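Local atomic coordinates of adenylosuccinate lyase (Francisella tularensis subsp. tularensis SCHU S4, PDB entry 4EEI), a protein that probably catalyses two steps of purine biosynthesis, cleaving adenylosuccinate to AMP and SAICAR to AICAR, each with release of fumarate. Residues B[275-280]-B[324-329]; B[224-229]-B[318-323]; B[121-126]-B[330-335]. All coordinates share one frame; numbering follows the deposited sequence.

Contact 1: B[275-280]-B[324-329]; sequences ENLTGM and LRRMKN. With AMP (adenosine monophosphate), chain C.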
loop_
_atom_site.group_PDB
_atom_site.type_symbol
_atom_site.label_atom_id
_atom_site.label_comp_id
_atom_site.label_asym_id
_atom_site.label_seq_id
_atom_site.Cartn_x
_atom_site.Cartn_y
_atom_site.Cartn_z
ATOM N N GLU B 275 -14.123 13.902 -9.947
ATOM C CA GLU B 275 -12.842 14.194 -9.290
ATOM C C GLU B 275 -12.926 13.887 -7.794
ATOM O O GLU B 275 -12.058 13.210 -7.231
ATOM C CB GLU B 275 -12.394 15.637 -9.567
ATOM C CG GLU B 275 -11.907 15.809 -11.004
ATOM C CD GLU B 275 -11.525 17.235 -11.364
ATOM O OE1 GLU B 275 -11.357 18.085 -10.455
ATOM O OE2 GLU B 275 -11.388 17.507 -12.580
ATOM N N ASN B 276 -13.990 14.359 -7.158
ATOM C CA ASN B 276 -14.280 13.987 -5.772
ATOM C C ASN B 276 -14.251 12.474 -5.567
ATOM O O ASN B 276 -13.651 11.976 -4.610
ATOM C CB ASN B 276 -15.644 14.556 -5.337
ATOM C CG ASN B 276 -16.028 14.138 -3.917
ATOM O OD1 ASN B 276 -16.578 13.058 -3.710
ATOM N ND2 ASN B 276 -15.743 14.999 -2.937
ATOM N N LEU B 277 -14.871 11.735 -6.487
ATOM C CA LEU B 277 -14.977 10.284 -6.336
ATOM C C LEU B 277 -13.632 9.589 -6.561
ATOM O O LEU B 277 -13.394 8.491 -6.065
ATOM C CB LEU B 277 -16.046 9.720 -7.273
ATOM C CG LEU B 277 -17.460 10.226 -7.001
ATOM C CD1 LEU B 277 -18.381 9.930 -8.166
ATOM C CD2 LEU B 277 -18.011 9.618 -5.728
ATOM N N THR B 278 -12.746 10.230 -7.311
ATOM C CA THR B 278 -11.406 9.688 -7.479
ATOM C C THR B 278 -10.693 9.744 -6.123
ATOM O O THR B 278 -9.972 8.808 -5.731
ATOM C CB THR B 278 -10.645 10.490 -8.552
ATOM O OG1 THR B 278 -11.344 10.377 -9.809
ATOM C CG2 THR B 278 -9.221 9.951 -8.715
ATOM N N GLY B 279 -10.905 10.838 -5.400
ATOM C CA GLY B 279 -10.362 10.983 -4.055
ATOM C C GLY B 279 -10.914 9.914 -3.137
ATOM O O GLY B 279 -10.185 9.319 -2.329
ATOM N N MET B 280 -12.208 9.651 -3.265
ATOM C CA MET B 280 -12.837 8.636 -2.428
ATOM C C MET B 280 -12.233 7.273 -2.700
ATOM O O MET B 280 -12.000 6.492 -1.774
ATOM C CB MET B 280 -14.344 8.603 -2.679
ATOM C CG MET B 280 -15.038 9.909 -2.345
ATOM S SD MET B 280 -14.955 10.292 -0.579
ATOM C CE MET B 280 -15.704 11.925 -0.590
ATOM N N LEU B 324 -20.919 5.467 -3.814
ATOM C CA LEU B 324 -21.827 4.744 -4.713
ATOM C C LEU B 324 -23.073 5.564 -5.023
ATOM O O LEU B 324 -23.589 5.518 -6.142
ATOM C CB LEU B 324 -22.238 3.398 -4.119
ATOM C CG LEU B 324 -21.112 2.372 -3.962
ATOM C CD1 LEU B 324 -21.604 1.201 -3.150
ATOM C CD2 LEU B 324 -20.645 1.899 -5.341
ATOM N N ARG B 325 -23.583 6.289 -4.030
ATOM C CA ARG B 325 -24.766 7.132 -4.241
ATOM C C ARG B 325 -24.436 8.322 -5.106
ATOM O O ARG B 325 -25.217 8.704 -5.988
ATOM C CB ARG B 325 -25.349 7.605 -2.904
ATOM C CG ARG B 325 -25.849 6.473 -2.021
ATOM C CD ARG B 325 -26.600 6.983 -0.805
ATOM N NE ARG B 325 -27.055 5.863 0.024
ATOM C CZ ARG B 325 -27.641 5.997 1.209
ATOM N NH1 ARG B 325 -27.845 7.203 1.721
ATOM N NH2 ARG B 325 -28.014 4.920 1.884
ATOM N N ARG B 326 -23.287 8.939 -4.856
ATOM C CA ARG B 326 -22.939 10.141 -5.624
ATOM C C ARG B 326 -22.618 9.778 -7.076
ATOM O O ARG B 326 -23.020 10.488 -8.008
ATOM C CB ARG B 326 -21.766 10.892 -4.990
ATOM C CG ARG B 326 -21.325 12.102 -5.803
ATOM C CD ARG B 326 -20.399 13.036 -5.031
ATOM N NE ARG B 326 -20.164 14.265 -5.793
ATOM C CZ ARG B 326 -19.594 15.356 -5.301
ATOM N NH1 ARG B 326 -19.188 15.376 -4.038
ATOM N NH2 ARG B 326 -19.439 16.429 -6.074
ATOM N N MET B 327 -21.906 8.672 -7.272
ATOM C CA MET B 327 -21.627 8.209 -8.632
ATOM C C MET B 327 -22.908 7.863 -9.384
ATOM O O MET B 327 -23.041 8.178 -10.560
ATOM C CB MET B 327 -20.690 7.004 -8.625
ATOM C CG MET B 327 -20.402 6.486 -10.048
ATOM S SD MET B 327 -19.489 7.686 -11.069
ATOM C CE MET B 327 -17.810 7.203 -10.657
ATOM N N LYS B 328 -23.857 7.219 -8.711
ATOM C CA LYS B 328 -25.139 6.924 -9.356
ATOM C C LYS B 328 -25.860 8.194 -9.788
ATOM O O LYS B 328 -26.368 8.285 -10.916
ATOM C CB LYS B 328 -26.041 6.092 -8.437
ATOM C CG LYS B 328 -27.466 5.903 -8.980
ATOM C CD LYS B 328 -28.465 5.887 -7.837
ATOM C CE LYS B 328 -29.822 5.331 -8.240
ATOM N NZ LYS B 328 -30.544 6.129 -9.282
ATOM N N ASN B 329 -25.900 9.193 -8.913
ATOM C CA ASN B 329 -26.584 10.430 -9.281
ATOM C C ASN B 329 -25.849 11.145 -10.413
ATOM O O ASN B 329 -26.473 11.726 -11.294
ATOM C CB ASN B 329 -26.731 11.343 -8.064
ATOM C CG ASN B 329 -27.729 10.812 -7.049
ATOM O OD1 ASN B 329 -28.768 10.247 -7.411
ATOM N ND2 ASN B 329 -27.423 11.004 -5.766
HETATM P P AMP C . -14.665 18.334 -2.354
HETATM O O1P AMP C . -15.756 17.783 -1.473
HETATM O O2P AMP C . -14.419 17.534 -3.605
HETATM O O3P AMP C . -13.417 18.721 -1.609
HETATM O "O5'" AMP C . -15.262 19.728 -2.887
HETATM C "C5'" AMP C . -14.457 20.626 -3.647
HETATM C "C4'" AMP C . -15.114 22.000 -3.651
HETATM O "O4'" AMP C . -14.298 22.943 -4.350
HETATM C "C3'" AMP C . -16.455 21.958 -4.362
HETATM O "O3'" AMP C . -17.411 22.680 -3.585
HETATM C "C2'" AMP C . -16.220 22.677 -5.671
HETATM O "O2'" AMP C . -17.381 23.402 -6.073
HETATM C "C1'" AMP C . -15.076 23.616 -5.342
HETATM N N9 AMP C . -14.259 23.922 -6.541
HETATM C C8 AMP C . -14.600 23.684 -7.819
HETATM N N7 AMP C . -13.622 24.093 -8.667
HETATM C C5 AMP C . -12.630 24.608 -7.919
HETATM C C6 AMP C . -11.306 25.217 -8.173
HETATM N N6 AMP C . -10.834 25.361 -9.434
HETATM N N1 AMP C . -10.586 25.625 -7.106
HETATM C C2 AMP C . -11.043 25.488 -5.849
HETATM N N3 AMP C . -12.234 24.945 -5.545
HETATM C C4 AMP C . -13.057 24.494 -6.519
#

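Contact 2: B[224-229]-B[318-323]; sequences SIHGLI and GIMVYA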
loop_
_atom_site.group_PDB
_atom_site.type_symbol
_atom_site.label_atom_id
_atom_site.label_comp_id
_atom_site.label_asym_id
_atom_site.label_seq_id
_atom_site.Cartn_x
_atom_site.Cartn_y
_atom_site.Cartn_z
ATOM N N SER B 224 -10.942 -6.107 0.940
ATOM C CA SER B 224 -10.331 -6.358 -0.369
ATOM C C SER B 224 -11.332 -6.242 -1.509
ATOM O O SER B 224 -11.006 -5.720 -2.588
ATOM C CB SER B 224 -9.667 -7.735 -0.405
ATOM O OG SER B 224 -8.573 -7.759 0.498
ATOM N N ILE B 225 -12.545 -6.735 -1.292
ATOM C CA ILE B 225 -13.598 -6.533 -2.288
ATOM C C ILE B 225 -13.893 -5.035 -2.452
ATOM O O ILE B 225 -14.089 -4.536 -3.565
ATOM C CB ILE B 225 -14.893 -7.270 -1.912
ATOM C CG1 ILE B 225 -14.653 -8.781 -1.863
ATOM C CG2 ILE B 225 -16.008 -6.953 -2.917
ATOM C CD1 ILE B 225 -15.816 -9.551 -1.237
ATOM N N HIS B 226 -13.936 -4.311 -1.340
ATOM C CA HIS B 226 -14.199 -2.876 -1.404
ATOM C C HIS B 226 -13.069 -2.163 -2.161
ATOM O O HIS B 226 -13.309 -1.170 -2.857
ATOM C CB HIS B 226 -14.371 -2.308 0.011
ATOM C CG HIS B 226 -15.718 -2.583 0.605
ATOM N ND1 HIS B 226 -16.153 -1.986 1.767
ATOM C CD2 HIS B 226 -16.731 -3.378 0.185
ATOM C CE1 HIS B 226 -17.382 -2.398 2.037
ATOM N NE2 HIS B 226 -17.760 -3.237 1.090
ATOM N N GLY B 227 -11.848 -2.681 -2.039
ATOM C CA GLY B 227 -10.708 -2.140 -2.773
ATOM C C GLY B 227 -10.864 -2.303 -4.277
ATOM O O GLY B 227 -10.487 -1.415 -5.061
ATOM N N LEU B 228 -11.417 -3.441 -4.687
ATOM C CA LEU B 228 -11.665 -3.707 -6.107
ATOM C C LEU B 228 -12.777 -2.808 -6.626
ATOM O O LEU B 228 -12.725 -2.331 -7.773
ATOM C CB LEU B 228 -12.043 -5.175 -6.318
ATOM C CG LEU B 228 -10.953 -6.214 -6.056
ATOM C CD1 LEU B 228 -11.567 -7.601 -5.998
ATOM C CD2 LEU B 228 -9.904 -6.179 -7.158
ATOM N N ILE B 229 -13.791 -2.582 -5.790
ATOM C CA ILE B 229 -14.852 -1.638 -6.142
ATOM C C ILE B 229 -14.251 -0.245 -6.337
ATOM O O ILE B 229 -14.639 0.492 -7.253
ATOM C CB ILE B 229 -15.948 -1.599 -5.064
ATOM C CG1 ILE B 229 -16.702 -2.930 -5.040
ATOM C CG2 ILE B 229 -16.941 -0.432 -5.322
ATOM C CD1 ILE B 229 -17.679 -3.087 -3.876
ATOM N N GLY B 318 -18.712 4.336 5.366
ATOM C CA GLY B 318 -19.254 5.666 5.121
ATOM C C GLY B 318 -18.860 6.195 3.746
ATOM O O GLY B 318 -19.685 6.733 3.010
ATOM N N ILE B 319 -17.594 6.050 3.396
ATOM C CA ILE B 319 -17.127 6.514 2.099
ATOM C C ILE B 319 -17.728 5.670 0.974
ATOM O O ILE B 319 -18.104 6.202 -0.064
ATOM C CB ILE B 319 -15.594 6.456 2.019
ATOM C CG1 ILE B 319 -14.980 7.524 2.932
ATOM C CG2 ILE B 319 -15.122 6.657 0.585
ATOM C CD1 ILE B 319 -13.460 7.326 3.144
ATOM N N MET B 320 -17.819 4.361 1.177
ATOM C CA MET B 320 -18.335 3.480 0.126
ATOM C C MET B 320 -19.780 3.837 -0.212
ATOM O O MET B 320 -20.143 3.973 -1.383
ATOM C CB MET B 320 -18.243 2.006 0.541
ATOM C CG MET B 320 -18.831 1.043 -0.496
ATOM S SD MET B 320 -17.910 1.074 -2.048
ATOM C CE MET B 320 -16.439 0.171 -1.587
ATOM N N VAL B 321 -20.612 3.983 0.808
ATOM C CA VAL B 321 -22.007 4.338 0.571
ATOM C C VAL B 321 -22.118 5.732 -0.061
ATOM O O VAL B 321 -22.849 5.929 -1.040
ATOM C CB VAL B 321 -22.838 4.244 1.857
ATOM C CG1 VAL B 321 -24.234 4.818 1.635
ATOM C CG2 VAL B 321 -22.933 2.783 2.306
ATOM N N TYR B 322 -21.381 6.695 0.486
ATOM C CA TYR B 322 -21.353 8.048 -0.094
ATOM C C TYR B 322 -20.958 8.013 -1.567
ATOM O O TYR B 322 -21.594 8.655 -2.404
ATOM C CB TYR B 322 -20.380 8.958 0.674
ATOM C CG TYR B 322 -20.257 10.350 0.072
ATOM C CD1 TYR B 322 -21.097 11.369 0.474
ATOM C CD2 TYR B 322 -19.292 10.637 -0.896
ATOM C CE1 TYR B 322 -21.002 12.642 -0.071
ATOM C CE2 TYR B 322 -19.191 11.914 -1.454
ATOM C CZ TYR B 322 -20.045 12.904 -1.028
ATOM O OH TYR B 322 -19.966 14.175 -1.563
ATOM N N ALA B 323 -19.920 7.256 -1.884
ATOM C CA ALA B 323 -19.382 7.272 -3.240
ATOM C C ALA B 323 -20.322 6.587 -4.218
ATOM O O ALA B 323 -20.496 7.059 -5.333
ATOM C CB ALA B 323 -17.979 6.632 -3.290
#

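Contact 3: B[121-126]-B[330-335]; sequences CDSLLT and TIDNLV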
loop_
_atom_site.group_PDB
_atom_site.type_symbol
_atom_site.label_atom_id
_atom_site.label_comp_id
_atom_site.label_asym_id
_atom_site.label_seq_id
_atom_site.Cartn_x
_atom_site.Cartn_y
_atom_site.Cartn_z
ATOM N N CYS B 121 -25.326 -0.114 -10.571
ATOM C CA CYS B 121 -25.389 -1.030 -11.718
ATOM C C CYS B 121 -26.594 -0.708 -12.578
ATOM O O CYS B 121 -26.467 -0.557 -13.801
ATOM C CB CYS B 121 -25.442 -2.492 -11.262
ATOM S SG CYS B 121 -23.875 -3.072 -10.555
ATOM N N ASP B 122 -27.760 -0.581 -11.947
ATOM C CA ASP B 122 -28.977 -0.231 -12.675
ATOM C C ASP B 122 -28.834 1.059 -13.482
ATOM O O ASP B 122 -29.235 1.119 -14.641
ATOM C CB ASP B 122 -30.168 -0.094 -11.722
ATOM C CG ASP B 122 -30.502 -1.389 -11.010
ATOM O OD1 ASP B 122 -30.091 -2.464 -11.492
ATOM O OD2 ASP B 122 -31.195 -1.324 -9.969
ATOM N N SER B 123 -28.276 2.093 -12.864
ATOM C CA SER B 123 -28.123 3.383 -13.537
ATOM C C SER B 123 -27.131 3.325 -14.708
ATOM O O SER B 123 -27.339 3.984 -15.737
ATOM C CB SER B 123 -27.700 4.461 -12.532
ATOM O OG SER B 123 -28.809 4.890 -11.767
ATOM N N LEU B 124 -26.057 2.561 -14.538
ATOM C CA LEU B 124 -25.073 2.367 -15.609
ATOM C C LEU B 124 -25.672 1.657 -16.827
ATOM O O LEU B 124 -25.416 2.052 -17.966
ATOM C CB LEU B 124 -23.859 1.589 -15.094
ATOM C CG LEU B 124 -22.911 2.417 -14.217
ATOM C CD1 LEU B 124 -21.883 1.510 -13.583
ATOM C CD2 LEU B 124 -22.216 3.469 -15.071
ATOM N N LEU B 125 -26.466 0.614 -16.593
ATOM C CA LEU B 125 -27.137 -0.091 -17.696
ATOM C C LEU B 125 -28.170 0.806 -18.377
ATOM O O LEU B 125 -28.352 0.771 -19.604
ATOM C CB LEU B 125 -27.790 -1.391 -17.189
ATOM C CG LEU B 125 -28.445 -2.285 -18.246
ATOM C CD1 LEU B 125 -27.471 -2.569 -19.369
ATOM C CD2 LEU B 125 -28.945 -3.587 -17.640
ATOM N N THR B 126 -28.868 1.606 -17.574
ATOM C CA THR B 126 -29.815 2.562 -18.119
ATOM C C THR B 126 -29.096 3.518 -19.052
ATOM O O THR B 126 -29.573 3.799 -20.146
ATOM C CB THR B 126 -30.537 3.337 -17.014
ATOM O OG1 THR B 126 -31.441 2.455 -16.334
ATOM C CG2 THR B 126 -31.323 4.505 -17.609
ATOM N N THR B 330 -24.523 11.090 -10.384
ATOM C CA THR B 330 -23.703 11.686 -11.438
ATOM C C THR B 330 -23.940 10.996 -12.789
ATOM O O THR B 330 -24.048 11.655 -13.820
ATOM C CB THR B 330 -22.204 11.646 -11.059
ATOM O OG1 THR B 330 -21.975 12.524 -9.944
ATOM C CG2 THR B 330 -21.342 12.108 -12.215
ATOM N N ILE B 331 -24.031 9.670 -12.782
ATOM C CA ILE B 331 -24.365 8.949 -14.011
ATOM C C ILE B 331 -25.775 9.320 -14.490
ATOM O O ILE B 331 -25.968 9.649 -15.671
ATOM C CB ILE B 331 -24.263 7.425 -13.817
ATOM C CG1 ILE B 331 -22.817 7.010 -13.526
ATOM C CG2 ILE B 331 -24.807 6.692 -15.049
ATOM C CD1 ILE B 331 -21.849 7.305 -14.658
ATOM N N ASP B 332 -26.762 9.270 -13.593
ATOM C CA ASP B 332 -28.130 9.646 -13.975
ATOM C C ASP B 332 -28.201 11.025 -14.611
ATOM O O ASP B 332 -28.930 11.227 -15.586
ATOM C CB ASP B 332 -29.085 9.630 -12.771
ATOM C CG ASP B 332 -29.366 8.235 -12.259
ATOM O OD1 ASP B 332 -29.155 7.268 -13.023
ATOM O OD2 ASP B 332 -29.809 8.109 -11.091
ATOM N N ASN B 333 -27.455 11.976 -14.055
ATOM C CA ASN B 333 -27.591 13.369 -14.470
ATOM C C ASN B 333 -26.595 13.791 -15.547
ATOM O O ASN B 333 -26.651 14.914 -16.036
ATOM C CB ASN B 333 -27.500 14.300 -13.250
ATOM C CG ASN B 333 -28.663 14.117 -12.290
ATOM O OD1 ASN B 333 -29.793 13.892 -12.708
ATOM N ND2 ASN B 333 -28.385 14.201 -10.996
ATOM N N LEU B 334 -25.690 12.888 -15.912
ATOM C CA LEU B 334 -24.689 13.168 -16.944
ATOM C C LEU B 334 -25.361 13.570 -18.263
ATOM O O LEU B 334 -26.317 12.920 -18.694
ATOM C CB LEU B 334 -23.816 11.917 -17.166
ATOM C CG LEU B 334 -22.546 12.068 -18.005
ATOM C CD1 LEU B 334 -21.569 12.998 -17.288
ATOM C CD2 LEU B 334 -21.876 10.707 -18.262
ATOM N N VAL B 335 -24.886 14.644 -18.892
ATOM C CA VAL B 335 -25.432 15.050 -20.184
ATOM C C VAL B 335 -24.511 14.529 -21.282
ATOM O O VAL B 335 -23.322 14.845 -21.302
ATOM C CB VAL B 335 -25.592 16.581 -20.287
ATOM C CG1 VAL B 335 -26.068 16.982 -21.685
ATOM C CG2 VAL B 335 -26.584 17.085 -19.232
HETATM O O HOH W 1 -28.722 6.467 -15.639
#

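Contact 1: B[275-280]-B[324-329]
At the phosphate end of an AMP site built between subunits, N276 and R326 stack where two helices of the fumarate-lyase helical bundle run side by side. Helices 272-293 and 304-333 are antiparallel here: the short segments 275-280 and 324-329 approach to 10.4 Å between axes, with their directions 154° apart. The R326 side chain, extended from CG to NE, reaches across to N276 and lays its guanidinium almost flat against the amide, the planes 24° apart, with N276 CB over one face near the rim. NH1 of R326 lies 3.4 Å from CG of N276, a stacking contact without a hydrogen bond; Y322 OH takes NH1, and S273 OG takes NE, fixing the group's rotation. Beside this polar pair, L277 reaches toward helix 304-333, its CD2 resting 4.0 Å from CB of R326. The other methyl, CD1, lies 3.7 Å from CE of M327, which curls back so that its methyl faces L277. S306 and R310 of the second subunit, with R4 and Y5 of the same chain, also bind the nucleotide. The amide of N276 donates to it almost linearly: ND2 to O2P of AMP is 2.9 Å, at 179°.

Contact 2: B[224-229]-B[318-323]
M320 sends its CG anti to the backbone N (chi1 177°) and then folds at chi2 and chi3, 64° and 74°, a hooked shape that carries CE over the H226 ring. On the facing segment, H226 has CG anti to its own carbonyl carbon, which points the ring toward helix 304-333. CE of M320 lies over one face of the imidazole, 4.0 Å from the centroid of the H226 ring, a CH-pi contact displaced toward the CB side, where CE of M320 comes within 3.6 Å of CG of H226. The sulfur stands higher over the same ring, SD of M320 being 5.1 Å from the centroid of H226, so the methyl makes the nearer contact with the aromatic face.

Segments 224-229 and 318-323 belong to helices 217-244 and 304-333, two long members of the central helical bundle characteristic of the fumarase/aspartase superfamily, and this meeting is buried within it. One turn beyond H226, I229 crosses the methionine at about a right angle. Its CG2 methyl touches the thioether sulfur, with CG2 of I229 3.7 Å from SD of M320. CE of M320 also touches the isoleucine, 3.9 Å from CB of I229. V113 of helix 94-131 packs against both H226 and M320, while R164 of helix 151-173 touches I229. The polar side of the imidazole is tied back to helix 304-333, where ND1 of H226 hydrogen-bonds to OD1 of N316, and the ring of F317 meets that of H226 with the planes nearly perpendicular.

Contact 3: B[121-126]-B[330-335]
OD1 of D332 accepts two hydrogen bonds from the side of helix 94-131, one direct and one through water. The direct bond is short, with OG of S123 donating to OD1 of D332 at 2.7 Å. The hydroxyl meets this oxygen on the syn side of the carboxylate and only 20° out of its plane. The S123 chi1 of -78° turns OG away from its own carbonyl carbon and toward the aspartate. The second bond comes from a water that donates 2.8 Å to OD1 of D332 and also donates to the backbone O of S123, again at 2.8 Å. One serine is thus linked twice to a single carboxylate oxygen. The other oxygen, OD2 of D332, forms a salt bridge with K328 one turn earlier on its own helix, which would be expected to stabilise the negative charge.

Next to this polar edge, a methyl packs on the serine carbonyl, CG2 of I331 lying 3.8 Å from the backbone O of S123. The apolar part of the interface follows, where CD1 of I331 meets CD2 of L124 at 3.9 Å. The leucine and isoleucine approach each other at a slant, and L236 of helix 217-244 packs against both.

The contact joins helix 94-131 to the C-terminal part of helix 304-333 in the helical bundle. K127, one residue beyond segment 121-126, hydrogen-bonds to the carbonyls of I331 and L334. I240 of helix 217-244 touches I331 and L334, F161 of helix 151-173 lies against L124, and V335 pairs through its backbone with Y252 in the short antiparallel sheet formed by strands 251-252 and 335-336.

In the fold
All three contacts share helix 304-333, which meets helix 217-244 in contact 2, helix 272-293 in contact 1 and helix 94-131 in contact 3, in that order along its length. The centres of contacts 1 and 2 are about 10 Å apart, those of 1 and 3 about 12 Å, and those of 2 and 3 about 18 Å. Contacts 1 and 2 touch through M280 and Y322, and a weak, probable hydrogen bond from K328 to S123 joins contacts 1 and 3. Along the chain, contacts 1 and 2 interlock, both nested in the loop closed by contact 3. One long helix thus binds distant parts of the sequence into the bundle, with AMP bound beside contact 1.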